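Local coordinates for Glyoxalase/bleomycin resisance protein/dioxygenase (Streptomyces sp. CB03234, PDB 5UJP) that binds calcium and riboflavin and belongs to the glyoxalase/bleomycin resistance/dioxygenase superfamily, whose members are often metal-dependent enzymes, although whether it catalyses a reaction itself is uncertain, at residues V20-F25 with R84-D89; W38-P43 with S49-D54; M101-D104 with N108-G111. One frame throughout, in Å; residues are numbered along the deposited sequence. Where two conformers were deposited one is given.

Contact 1. Residues V20-F25 with R84-D89; sequences VETVGF and RGVAVD
Glu21 meets the other segment through its backbone. Its carbonyl O lies 2.9 Å from NH1 of Arg84, near the guanidinium plane and at its edge. The Glu21 carboxylate is not in contact with this guanidinium: OE1 stays 6.9 Å from NH1 of Arg84. Thr22 follows in the last turn of helix 12-23 and meets the partner twice. Its carbonyl O takes a weak, bent hydrogen bond from Arg84 NH1 at 3.3 Å (N-H...O 125°). Arg84 reaches that far because its chain runs extended from CG to NE, which also lays CD 3.4 Å from Thr22 O. Two carbonyls of the closing turn thus face one arginine end, which probably suits the negative end of the helix dipole, although Arg80 brings a like charge close to Arg84. Within the glyoxalase (VOC) fold, this contact joins the last turn of helix 12-23 to the chain just after helix 74-83. The second helix closes in a Schellman motif with Gly85 at positive phi, after which the chain turns to Val86. With OG1 beside the backbone N (chi1 -63°), methyl CG2 of Thr22 is placed anti to that N and touches CG2 of Val86 at 3.7 Å.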
ATOM      1  N   VAL A  20      -4.683   5.040  15.883  1.00 20.64           N
ATOM      2  CA  VAL A  20      -4.604   4.154  17.036  1.00 21.44           C
ATOM      3  C   VAL A  20      -5.845   4.288  17.907  1.00 25.42           C
ATOM      4  O   VAL A  20      -6.505   3.290  18.252  1.00 26.01           O
ATOM      5  CB  VAL A  20      -3.310   4.424  17.830  1.00 22.91           C
ATOM      6  CG1 VAL A  20      -3.236   3.497  19.063  1.00 26.72           C
ATOM      7  CG2 VAL A  20      -2.073   4.262  16.941  1.00 24.34           C
ATOM      8  N   GLU A  21      -6.168   5.517  18.321  1.00 25.53           N
ATOM      9  CA  GLU A  21      -7.232   5.662  19.313  1.00 26.08           C
ATOM     10  C   GLU A  21      -8.620   5.648  18.674  1.00 25.81           C
ATOM     11  O   GLU A  21      -9.514   4.944  19.144  1.00 27.87           O
ATOM     12  CB  GLU A  21      -6.995   6.925  20.149  1.00 29.20           C
ATOM     13  CG  GLU A  21      -5.625   7.017  20.809  1.00 33.83           C
ATOM     14  CD  GLU A  21      -5.451   6.037  21.941  1.00 38.26           C
ATOM     15  OE1 GLU A  21      -6.347   5.983  22.810  1.00 40.35           O
ATOM     16  OE2 GLU A  21      -4.413   5.342  21.979  1.00 41.28           O
ATOM     17  N   THR A  22      -8.827   6.427  17.613  1.00 24.28           N
ATOM     18  CA  THR A  22     -10.143   6.543  17.004  1.00 23.88           C
ATOM     19  C   THR A  22     -10.491   5.306  16.185  1.00 23.82           C
ATOM     20  O   THR A  22     -11.513   4.666  16.446  1.00 26.31           O
ATOM     21  CB  THR A  22     -10.219   7.807  16.156  1.00 25.01           C
ATOM     22  OG1 THR A  22     -10.047   8.950  17.011  1.00 25.89           O
ATOM     23  CG2 THR A  22     -11.560   7.884  15.424  1.00 26.46           C
ATOM     24  N   VAL A  23      -9.621   4.924  15.238  1.00 22.25           N
ATOM     25  CA  VAL A  23      -9.939   3.795  14.375  1.00 22.54           C
ATOM     26  C   VAL A  23      -9.710   2.467  15.101  1.00 24.57           C
ATOM     27  O   VAL A  23     -10.432   1.483  14.884  1.00 27.19           O
ATOM     28  CB  VAL A  23      -9.107   3.906  13.072  1.00 23.31           C
ATOM     29  CG1 VAL A  23      -9.271   2.643  12.218  1.00 24.39           C
ATOM     30  CG2 VAL A  23      -9.519   5.116  12.263  1.00 23.41           C
ATOM     31  N   GLY A  24      -8.705   2.404  15.949  1.00 22.07           N
ATOM     32  CA  GLY A  24      -8.445   1.197  16.708  1.00 25.39           C
ATOM     33  C   GLY A  24      -7.434   0.253  16.110  1.00 24.70           C
ATOM     34  O   GLY A  24      -7.401  -0.914  16.502  1.00 28.21           O
ATOM     35  N   PHE A  25      -6.588   0.717  15.205  1.00 22.78           N
ATOM     36  CA  PHE A  25      -5.453  -0.111  14.801  1.00 22.55           C
ATOM     37  C   PHE A  25      -4.451  -0.204  15.954  1.00 23.72           C
ATOM     38  O   PHE A  25      -4.375   0.684  16.804  1.00 24.87           O
ATOM     39  CB  PHE A  25      -4.755   0.529  13.608  1.00 22.88           C
ATOM     40  CG  PHE A  25      -5.538   0.438  12.315  1.00 25.13           C
ATOM     41  CD1 PHE A  25      -6.691  -0.340  12.243  1.00 28.13           C
ATOM     42  CD2 PHE A  25      -5.135   1.096  11.181  1.00 27.99           C
ATOM     43  CE1 PHE A  25      -7.430  -0.444  11.035  1.00 29.91           C
ATOM     44  CE2 PHE A  25      -5.886   0.983   9.949  1.00 26.33           C
ATOM     45  CZ  PHE A  25      -7.021   0.230   9.911  1.00 28.44           C
ATOM     46  N   ARG A  84     -17.891   7.448  16.171  1.00 39.51           N
ATOM     47  CA  ARG A  84     -16.754   8.211  16.658  1.00 39.81           C
ATOM     48  C   ARG A  84     -16.482   9.457  15.834  1.00 42.36           C
ATOM     49  O   ARG A  84     -15.382  10.028  15.925  1.00 44.01           O
ATOM     50  CB  ARG A  84     -15.524   7.314  16.768  1.00 40.89           C
ATOM     51  CG  ARG A  84     -15.639   6.303  17.877  1.00 42.71           C
ATOM     52  CD  ARG A  84     -14.530   5.284  17.809  1.00 45.77           C
ATOM     53  NE  ARG A  84     -14.581   4.410  18.970  1.00 49.80           N
ATOM     54  CZ  ARG A  84     -13.580   4.238  19.828  1.00 51.72           C
ATOM     55  NH1 ARG A  84     -12.417   4.851  19.634  1.00 51.65           N
ATOM     56  NH2 ARG A  84     -13.736   3.434  20.875  1.00 52.78           N
ATOM     57  N   GLY A  85     -17.433   9.856  14.995  1.00 43.18           N
ATOM     58  CA  GLY A  85     -17.289  11.071  14.217  1.00 44.69           C
ATOM     59  C   GLY A  85     -16.476  10.948  12.953  1.00 43.58           C
ATOM     60  O   GLY A  85     -15.921  11.950  12.476  1.00 47.07           O
ATOM     61  N   VAL A  86     -16.376   9.752  12.382  1.00 38.23           N
ATOM     62  CA  VAL A  86     -15.598   9.569  11.173  1.00 35.75           C
ATOM     63  C   VAL A  86     -16.532   9.499   9.978  1.00 38.89           C
ATOM     64  O   VAL A  86     -17.563   8.835  10.029  1.00 39.48           O
ATOM     65  CB  VAL A  86     -14.744   8.297  11.288  1.00 33.19           C
ATOM     66  CG1 VAL A  86     -13.972   8.042   9.970  1.00 32.69           C
ATOM     67  CG2 VAL A  86     -13.802   8.414  12.469  1.00 31.44           C
ATOM     68  N   ALA A  87     -16.140  10.143   8.877  1.00 41.02           N
ATOM     69  CA  ALA A  87     -16.921  10.085   7.646  1.00 40.62           C
ATOM     70  C   ALA A  87     -16.750   8.720   6.987  1.00 38.62           C
ATOM     71  O   ALA A  87     -15.621   8.303   6.715  1.00 41.29           O
ATOM     72  CB  ALA A  87     -16.457  11.173   6.679  1.00 41.08           C
ATOM     73  N   VAL A  88     -17.873   8.056   6.685  1.00 36.79           N
ATOM     74  CA  VAL A  88     -17.866   6.722   6.079  1.00 31.91           C
ATOM     75  C   VAL A  88     -18.749   6.677   4.836  1.00 30.38           C
ATOM     76  O   VAL A  88     -19.901   7.128   4.859  1.00 34.34           O
ATOM     77  CB  VAL A  88     -18.294   5.615   7.053  1.00 30.44           C
ATOM     78  CG1 VAL A  88     -18.417   4.305   6.326  1.00 32.53           C
ATOM     79  CG2 VAL A  88     -17.345   5.510   8.234  1.00 33.17           C
ATOM     80  N   ASP A  89     -18.226   6.082   3.765  1.00 29.03           N
ATOM     81  CA  ASP A  89     -18.969   5.812   2.537  1.00 29.46           C
ATOM     82  C   ASP A  89     -19.175   4.308   2.462  1.00 26.23           C
ATOM     83  O   ASP A  89     -18.210   3.537   2.372  1.00 27.05           O
ATOM     84  CB  ASP A  89     -18.180   6.312   1.329  1.00 35.26           C
ATOM     85  CG  ASP A  89     -18.941   6.179   0.009  1.00 42.39           C
ATOM     86  OD1 ASP A  89     -20.107   5.766   0.009  1.00 44.93           O
ATOM     87  OD2 ASP A  89     -18.355   6.529  -1.048  1.00 47.15           O
TER

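Contact 2. Residues W38-P43 with S49-D54; sequences WLQVAP and SLVLVD
Trp38 lies with one face of its indole over Val51. Methyl CG1 of Val51 sits 3.7 Å from the centroid of the six-membered ring of Trp38, 3° off the normal, a CH-pi contact. The second methyl, CG2, meets the ring at CZ2 of Trp38, 3.5 Å away. At the indole edge, NE1 of Trp38 donates to OE1 of Gln40 at 2.8 Å; the acceptor is in the ring plane, while the donor stands above the amide carbonyl plane. Gln40 has CG opposite its backbone N (chi1 -176°), and the extended chain takes NE2 diagonally across to the partner strand. There, in one of its two deposited conformers, OG of Ser49 accepts from NE2 of Gln40 at 2.9 Å. In that conformer one amide links Trp38 to Ser49. These residues lie on the sheet face that also carries Leu4, and Trp38 is close to Gln31, a riboflavin-binding residue. The two strands form an antiparallel beta hairpin at the middle of a four-stranded sheet of the glyoxalase fold. Val41 and Leu50 are a hydrogen-bonded pair, and Gln40 and Val51 a non-hydrogen-bonded one. Leu52 N adds a nearly straight bond to Leu39 O (167°). At the same pair a water accepts from Leu39 N at 2.9 Å and donates to Leu52 O. On the opposite face CD2 of Leu39 meets CD1 of Leu52 at 3.8 Å, beneath helix 12-23, where Tyr19 touches Leu52.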
ATOM      1  N   TRP A  38       9.277   7.198  13.136  1.00 22.07           N
ATOM      2  CA  TRP A  38       8.736   5.963  12.579  1.00 22.00           C
ATOM      3  C   TRP A  38       7.529   5.567  13.421  1.00 22.92           C
ATOM      4  O   TRP A  38       7.676   5.130  14.571  1.00 23.84           O
ATOM      5  CB  TRP A  38       9.799   4.853  12.550  1.00 23.21           C
ATOM      6  CG  TRP A  38       9.274   3.563  11.943  1.00 24.25           C
ATOM      7  CD1 TRP A  38       8.622   2.529  12.591  1.00 25.71           C
ATOM      8  CD2 TRP A  38       9.301   3.199  10.546  1.00 26.04           C
ATOM      9  NE1 TRP A  38       8.303   1.535  11.686  1.00 25.99           N
ATOM     10  CE2 TRP A  38       8.682   1.930  10.428  1.00 26.58           C
ATOM     11  CE3 TRP A  38       9.789   3.820   9.393  1.00 27.38           C
ATOM     12  CZ2 TRP A  38       8.551   1.277   9.203  1.00 28.68           C
ATOM     13  CZ3 TRP A  38       9.679   3.159   8.182  1.00 26.53           C
ATOM     14  CH2 TRP A  38       9.045   1.902   8.097  1.00 28.73           C
ATOM     15  N   LEU A  39       6.342   5.728  12.846  1.00 21.68           N
ATOM     16  CA  LEU A  39       5.068   5.557  13.542  1.00 20.42           C
ATOM     17  C   LEU A  39       4.290   4.524  12.737  1.00 21.36           C
ATOM     18  O   LEU A  39       3.832   4.819  11.624  1.00 21.08           O
ATOM     19  CB  LEU A  39       4.345   6.902  13.579  1.00 23.31           C
ATOM     20  CG  LEU A  39       2.948   6.912  14.221  1.00 22.85           C
ATOM     21  CD1 LEU A  39       2.945   6.343  15.660  1.00 25.23           C
ATOM     22  CD2 LEU A  39       2.361   8.347  14.160  1.00 22.94           C
ATOM     23  N   GLN A  40       4.168   3.314  13.285  1.00 22.12           N
ATOM     24  CA  GLN A  40       3.680   2.166  12.537  1.00 20.80           C
ATOM     25  C   GLN A  40       2.490   1.540  13.252  1.00 20.60           C
ATOM     26  O   GLN A  40       2.559   1.282  14.456  1.00 22.74           O
ATOM     27  CB  GLN A  40       4.806   1.142  12.361  1.00 22.07           C
ATOM     28  CG  GLN A  40       4.428  -0.057  11.497  1.00 21.81           C
ATOM     29  CD  GLN A  40       5.591  -0.998  11.313  1.00 24.75           C
ATOM     30  OE1 GLN A  40       6.687  -0.761  11.821  1.00 27.32           O
ATOM     31  NE2 GLN A  40       5.351  -2.086  10.642  1.00 25.76           N
ATOM     32  N   VAL A  41       1.413   1.278  12.503  1.00 19.28           N
ATOM     33  CA  VAL A  41       0.171   0.715  13.038  1.00 18.91           C
ATOM     34  C   VAL A  41      -0.287  -0.442  12.162  1.00 19.83           C
ATOM     35  O   VAL A  41       0.112  -0.587  11.008  1.00 20.07           O
ATOM     36  CB  VAL A  41      -0.939   1.773  13.186  1.00 19.00           C
ATOM     37  CG1 VAL A  41      -0.407   2.909  14.028  1.00 22.68           C
ATOM     38  CG2 VAL A  41      -1.438   2.245  11.839  1.00 21.74           C
ATOM     39  N   ALA A  42      -1.147  -1.294  12.727  1.00 21.15           N
ATOM     40  CA  ALA A  42      -1.693  -2.387  11.917  1.00 22.11           C
ATOM     41  C   ALA A  42      -3.019  -2.830  12.506  1.00 21.98           C
ATOM     42  O   ALA A  42      -3.151  -2.847  13.736  1.00 23.40           O
ATOM     43  CB  ALA A  42      -0.727  -3.598  11.880  1.00 21.74           C
ATOM     44  N   PRO A  43      -3.980  -3.239  11.687  1.00 23.57           N
ATOM     45  CA  PRO A  43      -5.216  -3.801  12.231  1.00 25.01           C
ATOM     46  C   PRO A  43      -4.905  -5.040  13.033  1.00 27.23           C
ATOM     47  O   PRO A  43      -3.958  -5.783  12.737  1.00 26.12           O
ATOM     48  CB  PRO A  43      -6.029  -4.168  10.980  1.00 23.69           C
ATOM     49  CG  PRO A  43      -5.513  -3.363   9.920  1.00 23.33           C
ATOM     50  CD  PRO A  43      -4.005  -3.266  10.210  1.00 21.47           C
ATOM     51  N   SER A  49       0.686  -3.522   7.552  0.58 16.59           N
ATOM     52  CA  SER A  49       0.868  -2.397   8.450  0.58 17.37           C
ATOM     53  C   SER A  49       0.979  -1.097   7.667  0.58 17.85           C
ATOM     54  O   SER A  49       1.339  -1.094   6.489  0.58 18.68           O
ATOM     55  CB  SER A  49       2.076  -2.549   9.412  0.58 19.70           C
ATOM     56  OG  SER A  49       3.285  -2.676   8.677  0.58 20.13           O
ATOM     57  N   LEU A  50       0.610   0.006   8.326  1.00 18.61           N
ATOM     58  CA  LEU A  50       0.677   1.356   7.771  1.00 19.34           C
ATOM     59  C   LEU A  50       1.716   2.122   8.575  1.00 18.57           C
ATOM     60  O   LEU A  50       1.712   2.074   9.805  1.00 20.61           O
ATOM     61  CB  LEU A  50      -0.686   2.081   7.867  1.00 19.64           C
ATOM     62  CG  LEU A  50      -1.905   1.338   7.321  1.00 20.69           C
ATOM     63  CD1 LEU A  50      -3.201   2.149   7.517  1.00 20.97           C
ATOM     64  CD2 LEU A  50      -1.680   1.043   5.842  1.00 21.60           C
ATOM     65  N   VAL A  51       2.582   2.844   7.886  1.00 18.02           N
ATOM     66  CA  VAL A  51       3.511   3.757   8.519  1.00 17.57           C
ATOM     67  C   VAL A  51       3.038   5.159   8.191  1.00 18.13           C
ATOM     68  O   VAL A  51       2.819   5.507   7.021  1.00 19.92           O
ATOM     69  CB  VAL A  51       4.956   3.520   8.050  1.00 21.72           C
ATOM     70  CG1 VAL A  51       5.926   4.350   8.901  1.00 24.71           C
ATOM     71  CG2 VAL A  51       5.282   2.052   8.146  1.00 25.16           C
ATOM     72  N   LEU A  52       2.926   5.993   9.222  1.00 18.34           N
ATOM     73  CA  LEU A  52       2.307   7.300   9.089  1.00 18.27           C
ATOM     74  C   LEU A  52       3.444   8.299   8.949  1.00 19.99           C
ATOM     75  O   LEU A  52       4.081   8.669   9.943  1.00 21.20           O
ATOM     76  CB  LEU A  52       1.444   7.589  10.323  1.00 19.64           C
ATOM     77  CG  LEU A  52       0.441   6.479  10.666  1.00 19.58           C
ATOM     78  CD1 LEU A  52      -0.377   6.845  11.927  1.00 20.97           C
ATOM     79  CD2 LEU A  52      -0.527   6.190   9.494  1.00 20.54           C
ATOM     80  N   VAL A  53       3.708   8.727   7.711  1.00 20.02           N
ATOM     81  CA  VAL A  53       4.954   9.395   7.358  1.00 21.77           C
ATOM     82  C   VAL A  53       4.700  10.834   6.915  1.00 20.97           C
ATOM     83  O   VAL A  53       3.620  11.218   6.469  1.00 22.84           O
ATOM     84  CB  VAL A  53       5.768   8.654   6.272  1.00 21.22           C
ATOM     85  CG1 VAL A  53       5.937   7.170   6.615  1.00 23.63           C
ATOM     86  CG2 VAL A  53       5.103   8.800   4.895  1.00 24.25           C
ATOM     87  N   ASP A  54       5.762  11.639   6.988  1.00 22.56           N
ATOM     88  CA  ASP A  54       5.657  13.007   6.506  1.00 23.10           C
ATOM     89  C   ASP A  54       6.830  13.424   5.636  1.00 24.00           C
ATOM     90  O   ASP A  54       7.021  14.633   5.426  1.00 27.70           O
ATOM     91  CB  ASP A  54       5.383  14.011   7.648  1.00 24.15           C
ATOM     92  CG  ASP A  54       6.510  14.042   8.685  1.00 26.28           C
ATOM     93  OD1 ASP A  54       7.467  13.256   8.576  1.00 28.57           O
ATOM     94  OD2 ASP A  54       6.419  14.846   9.652  1.00 29.03           O
TER
HETATM   95  O   HOH W   1       6.409   7.215  10.394  1.00 36.04           O

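Contact 3. Residues M101-D104 with N108-G111; sequences MFSD and NVIG
Phe102 and Ile110 meet obliquely, with the ring turned so that one face receives the isoleucine. CB of Ile110 lies 3.9 Å from the Phe102 ring centroid, offset toward the rim, in a CH-pi contact. Phe102 keeps CG between its backbone N and carbonyl carbon (chi1 64°), which swings the ring across to the partner strand. This sheet face is covered by helix 12-23. On the other face the selenomethionine Met101 bends at chi2 and chi3. Its CE methyl touches CG1 of Val109 at 3.8 Å and CA of Gly111 at 3.7 Å, where the glycine leaves room. Phe102 and Ile110 form the hydrogen-bonded pair of this antiparallel hairpin, 97-103 with 109-113. At its turn the Asp104 carboxylate and the Asn108 amide planes stand 69° apart. Asn108 ND2 donates to OD2 of Asp104 at 2.8 Å on the syn side, nearly straight (170°). Asn108 N donates a bent hydrogen bond to OD1 of Asp104 at 2.9 Å, from above the carboxylate plane. OD2 also bonds Tyr19 OH, and OD1 takes weak bonds from Asp106 N and Gly107 N. Asn108 ND2 also bonds Pro8 O. These bonds probably favour a charged carboxylate and fix the turn.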
HETATM    1  N   MSE A 101     -15.433   2.900   2.662  1.00 20.16           N
HETATM    2  CA  MSE A 101     -14.277   3.794   2.656  1.00 20.31           C
HETATM    3  C   MSE A 101     -14.450   4.811   3.758  1.00 20.09           C
HETATM    4  O   MSE A 101     -15.575   5.229   4.048  1.00 22.27           O
HETATM    5  CB  MSE A 101     -14.211   4.528   1.311  1.00 33.82           C
HETATM    6  CG  MSE A 101     -14.682   3.692   0.135  1.00 52.14           C
HETATM    7 SE   MSE A 101     -13.560   2.115  -0.187  1.00 69.49          SE
HETATM    8  CE  MSE A 101     -11.926   3.034  -0.707  1.00 71.61           C
ATOM      9  N   PHE A 102     -13.360   5.218   4.374  1.00 18.64           N
ATOM     10  CA  PHE A 102     -13.384   6.327   5.286  1.00 20.81           C
ATOM     11  C   PHE A 102     -12.131   7.175   5.100  1.00 18.65           C
ATOM     12  O   PHE A 102     -11.134   6.738   4.513  1.00 19.55           O
ATOM     13  CB  PHE A 102     -13.514   5.869   6.740  1.00 22.21           C
ATOM     14  CG  PHE A 102     -12.342   5.040   7.267  1.00 21.67           C
ATOM     15  CD1 PHE A 102     -12.304   3.662   7.111  1.00 22.62           C
ATOM     16  CD2 PHE A 102     -11.319   5.657   8.015  1.00 21.17           C
ATOM     17  CE1 PHE A 102     -11.267   2.905   7.639  1.00 23.83           C
ATOM     18  CE2 PHE A 102     -10.279   4.907   8.538  1.00 23.12           C
ATOM     19  CZ  PHE A 102     -10.232   3.516   8.327  1.00 23.56           C
ATOM     20  N   SER A 103     -12.193   8.405   5.572  1.00 19.84           N
ATOM     21  CA  SER A 103     -11.125   9.364   5.376  1.00 20.89           C
ATOM     22  C   SER A 103     -10.470   9.683   6.712  1.00 20.17           C
ATOM     23  O   SER A 103     -11.151   9.755   7.747  1.00 20.80           O
ATOM     24  CB  SER A 103     -11.691  10.671   4.800  1.00 27.18           C
ATOM     25  OG  SER A 103     -12.045  10.540   3.432  1.00 34.46           O
ATOM     26  N   ASP A 104      -9.153   9.886   6.682  1.00 18.92           N
ATOM     27  CA  ASP A 104      -8.431  10.359   7.851  1.00 20.50           C
ATOM     28  C   ASP A 104      -8.456  11.886   7.892  1.00 23.17           C
ATOM     29  O   ASP A 104      -9.006  12.531   6.987  1.00 22.69           O
ATOM     30  CB  ASP A 104      -7.034   9.686   7.895  1.00 18.81           C
ATOM     31  CG  ASP A 104      -5.988  10.347   7.044  1.00 19.68           C
ATOM     32  OD1 ASP A 104      -6.277  11.296   6.302  1.00 19.01           O
ATOM     33  OD2 ASP A 104      -4.817   9.869   7.092  1.00 20.13           O
ATOM     34  N   ASN A 108      -6.641  11.222   3.446  1.00 17.49           N
ATOM     35  CA  ASN A 108      -6.295   9.896   2.926  1.00 16.24           C
ATOM     36  C   ASN A 108      -7.504   8.990   3.040  1.00 17.20           C
ATOM     37  O   ASN A 108      -8.191   8.994   4.060  1.00 18.10           O
ATOM     38  CB  ASN A 108      -5.155   9.290   3.755  1.00 16.52           C
ATOM     39  CG  ASN A 108      -3.875  10.052   3.633  1.00 16.63           C
ATOM     40  OD1 ASN A 108      -3.356  10.204   2.509  1.00 18.88           O
ATOM     41  ND2 ASN A 108      -3.320  10.500   4.763  1.00 18.29           N
ATOM     42  N   VAL A 109      -7.773   8.213   2.002  1.00 16.40           N
ATOM     43  CA  VAL A 109      -8.933   7.324   1.995  1.00 15.28           C
ATOM     44  C   VAL A 109      -8.452   5.911   2.291  1.00 15.66           C
ATOM     45  O   VAL A 109      -7.583   5.365   1.574  1.00 18.17           O
ATOM     46  CB  VAL A 109      -9.659   7.350   0.638  1.00 16.28           C
ATOM     47  CG1 VAL A 109     -10.880   6.413   0.659  1.00 16.65           C
ATOM     48  CG2 VAL A 109     -10.119   8.764   0.303  1.00 18.50           C
ATOM     49  N   ILE A 110      -9.026   5.315   3.323  1.00 15.36           N
ATOM     50  CA  ILE A 110      -8.730   3.940   3.735  1.00 15.99           C
ATOM     51  C   ILE A 110      -9.954   3.112   3.370  1.00 15.73           C
ATOM     52  O   ILE A 110     -11.070   3.473   3.747  1.00 17.05           O
ATOM     53  CB  ILE A 110      -8.454   3.844   5.250  1.00 16.97           C
ATOM     54  CG1 ILE A 110      -7.388   4.889   5.664  1.00 18.94           C
ATOM     55  CG2 ILE A 110      -8.163   2.391   5.635  1.00 19.22           C
ATOM     56  CD1 ILE A 110      -6.016   4.653   5.044  1.00 21.58           C
ATOM     57  N   GLY A 111      -9.764   2.042   2.605  1.00 15.72           N
ATOM     58  CA  GLY A 111     -10.844   1.131   2.261  1.00 15.79           C
ATOM     59  C   GLY A 111     -10.808  -0.123   3.116  1.00 16.31           C
ATOM     60  O   GLY A 111      -9.741  -0.609   3.486  1.00 15.73           O
TER

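In the fold
From the N terminus, segment 20-25, at the end of helix 12-23, is met by 84-89, closing the first long loop as contact 1. The loop so closed encloses contact 2, the local hairpin 37-42 with 48-53. Contact 3 follows in series, after contact 1 has closed, as the second hairpin. No contacts cross. Contact 1 touches both hairpins: Val20 packs on Val41 and Phe25 on Leu50, while Val23 packs on Phe102 and Asp89 N probably hydrogen-bonds Met101 O. Contacts 2 and 3 do not touch each other, and belong to two separate four-stranded sheets. The end of helix 12-23 and the loop after it bridge the sheets.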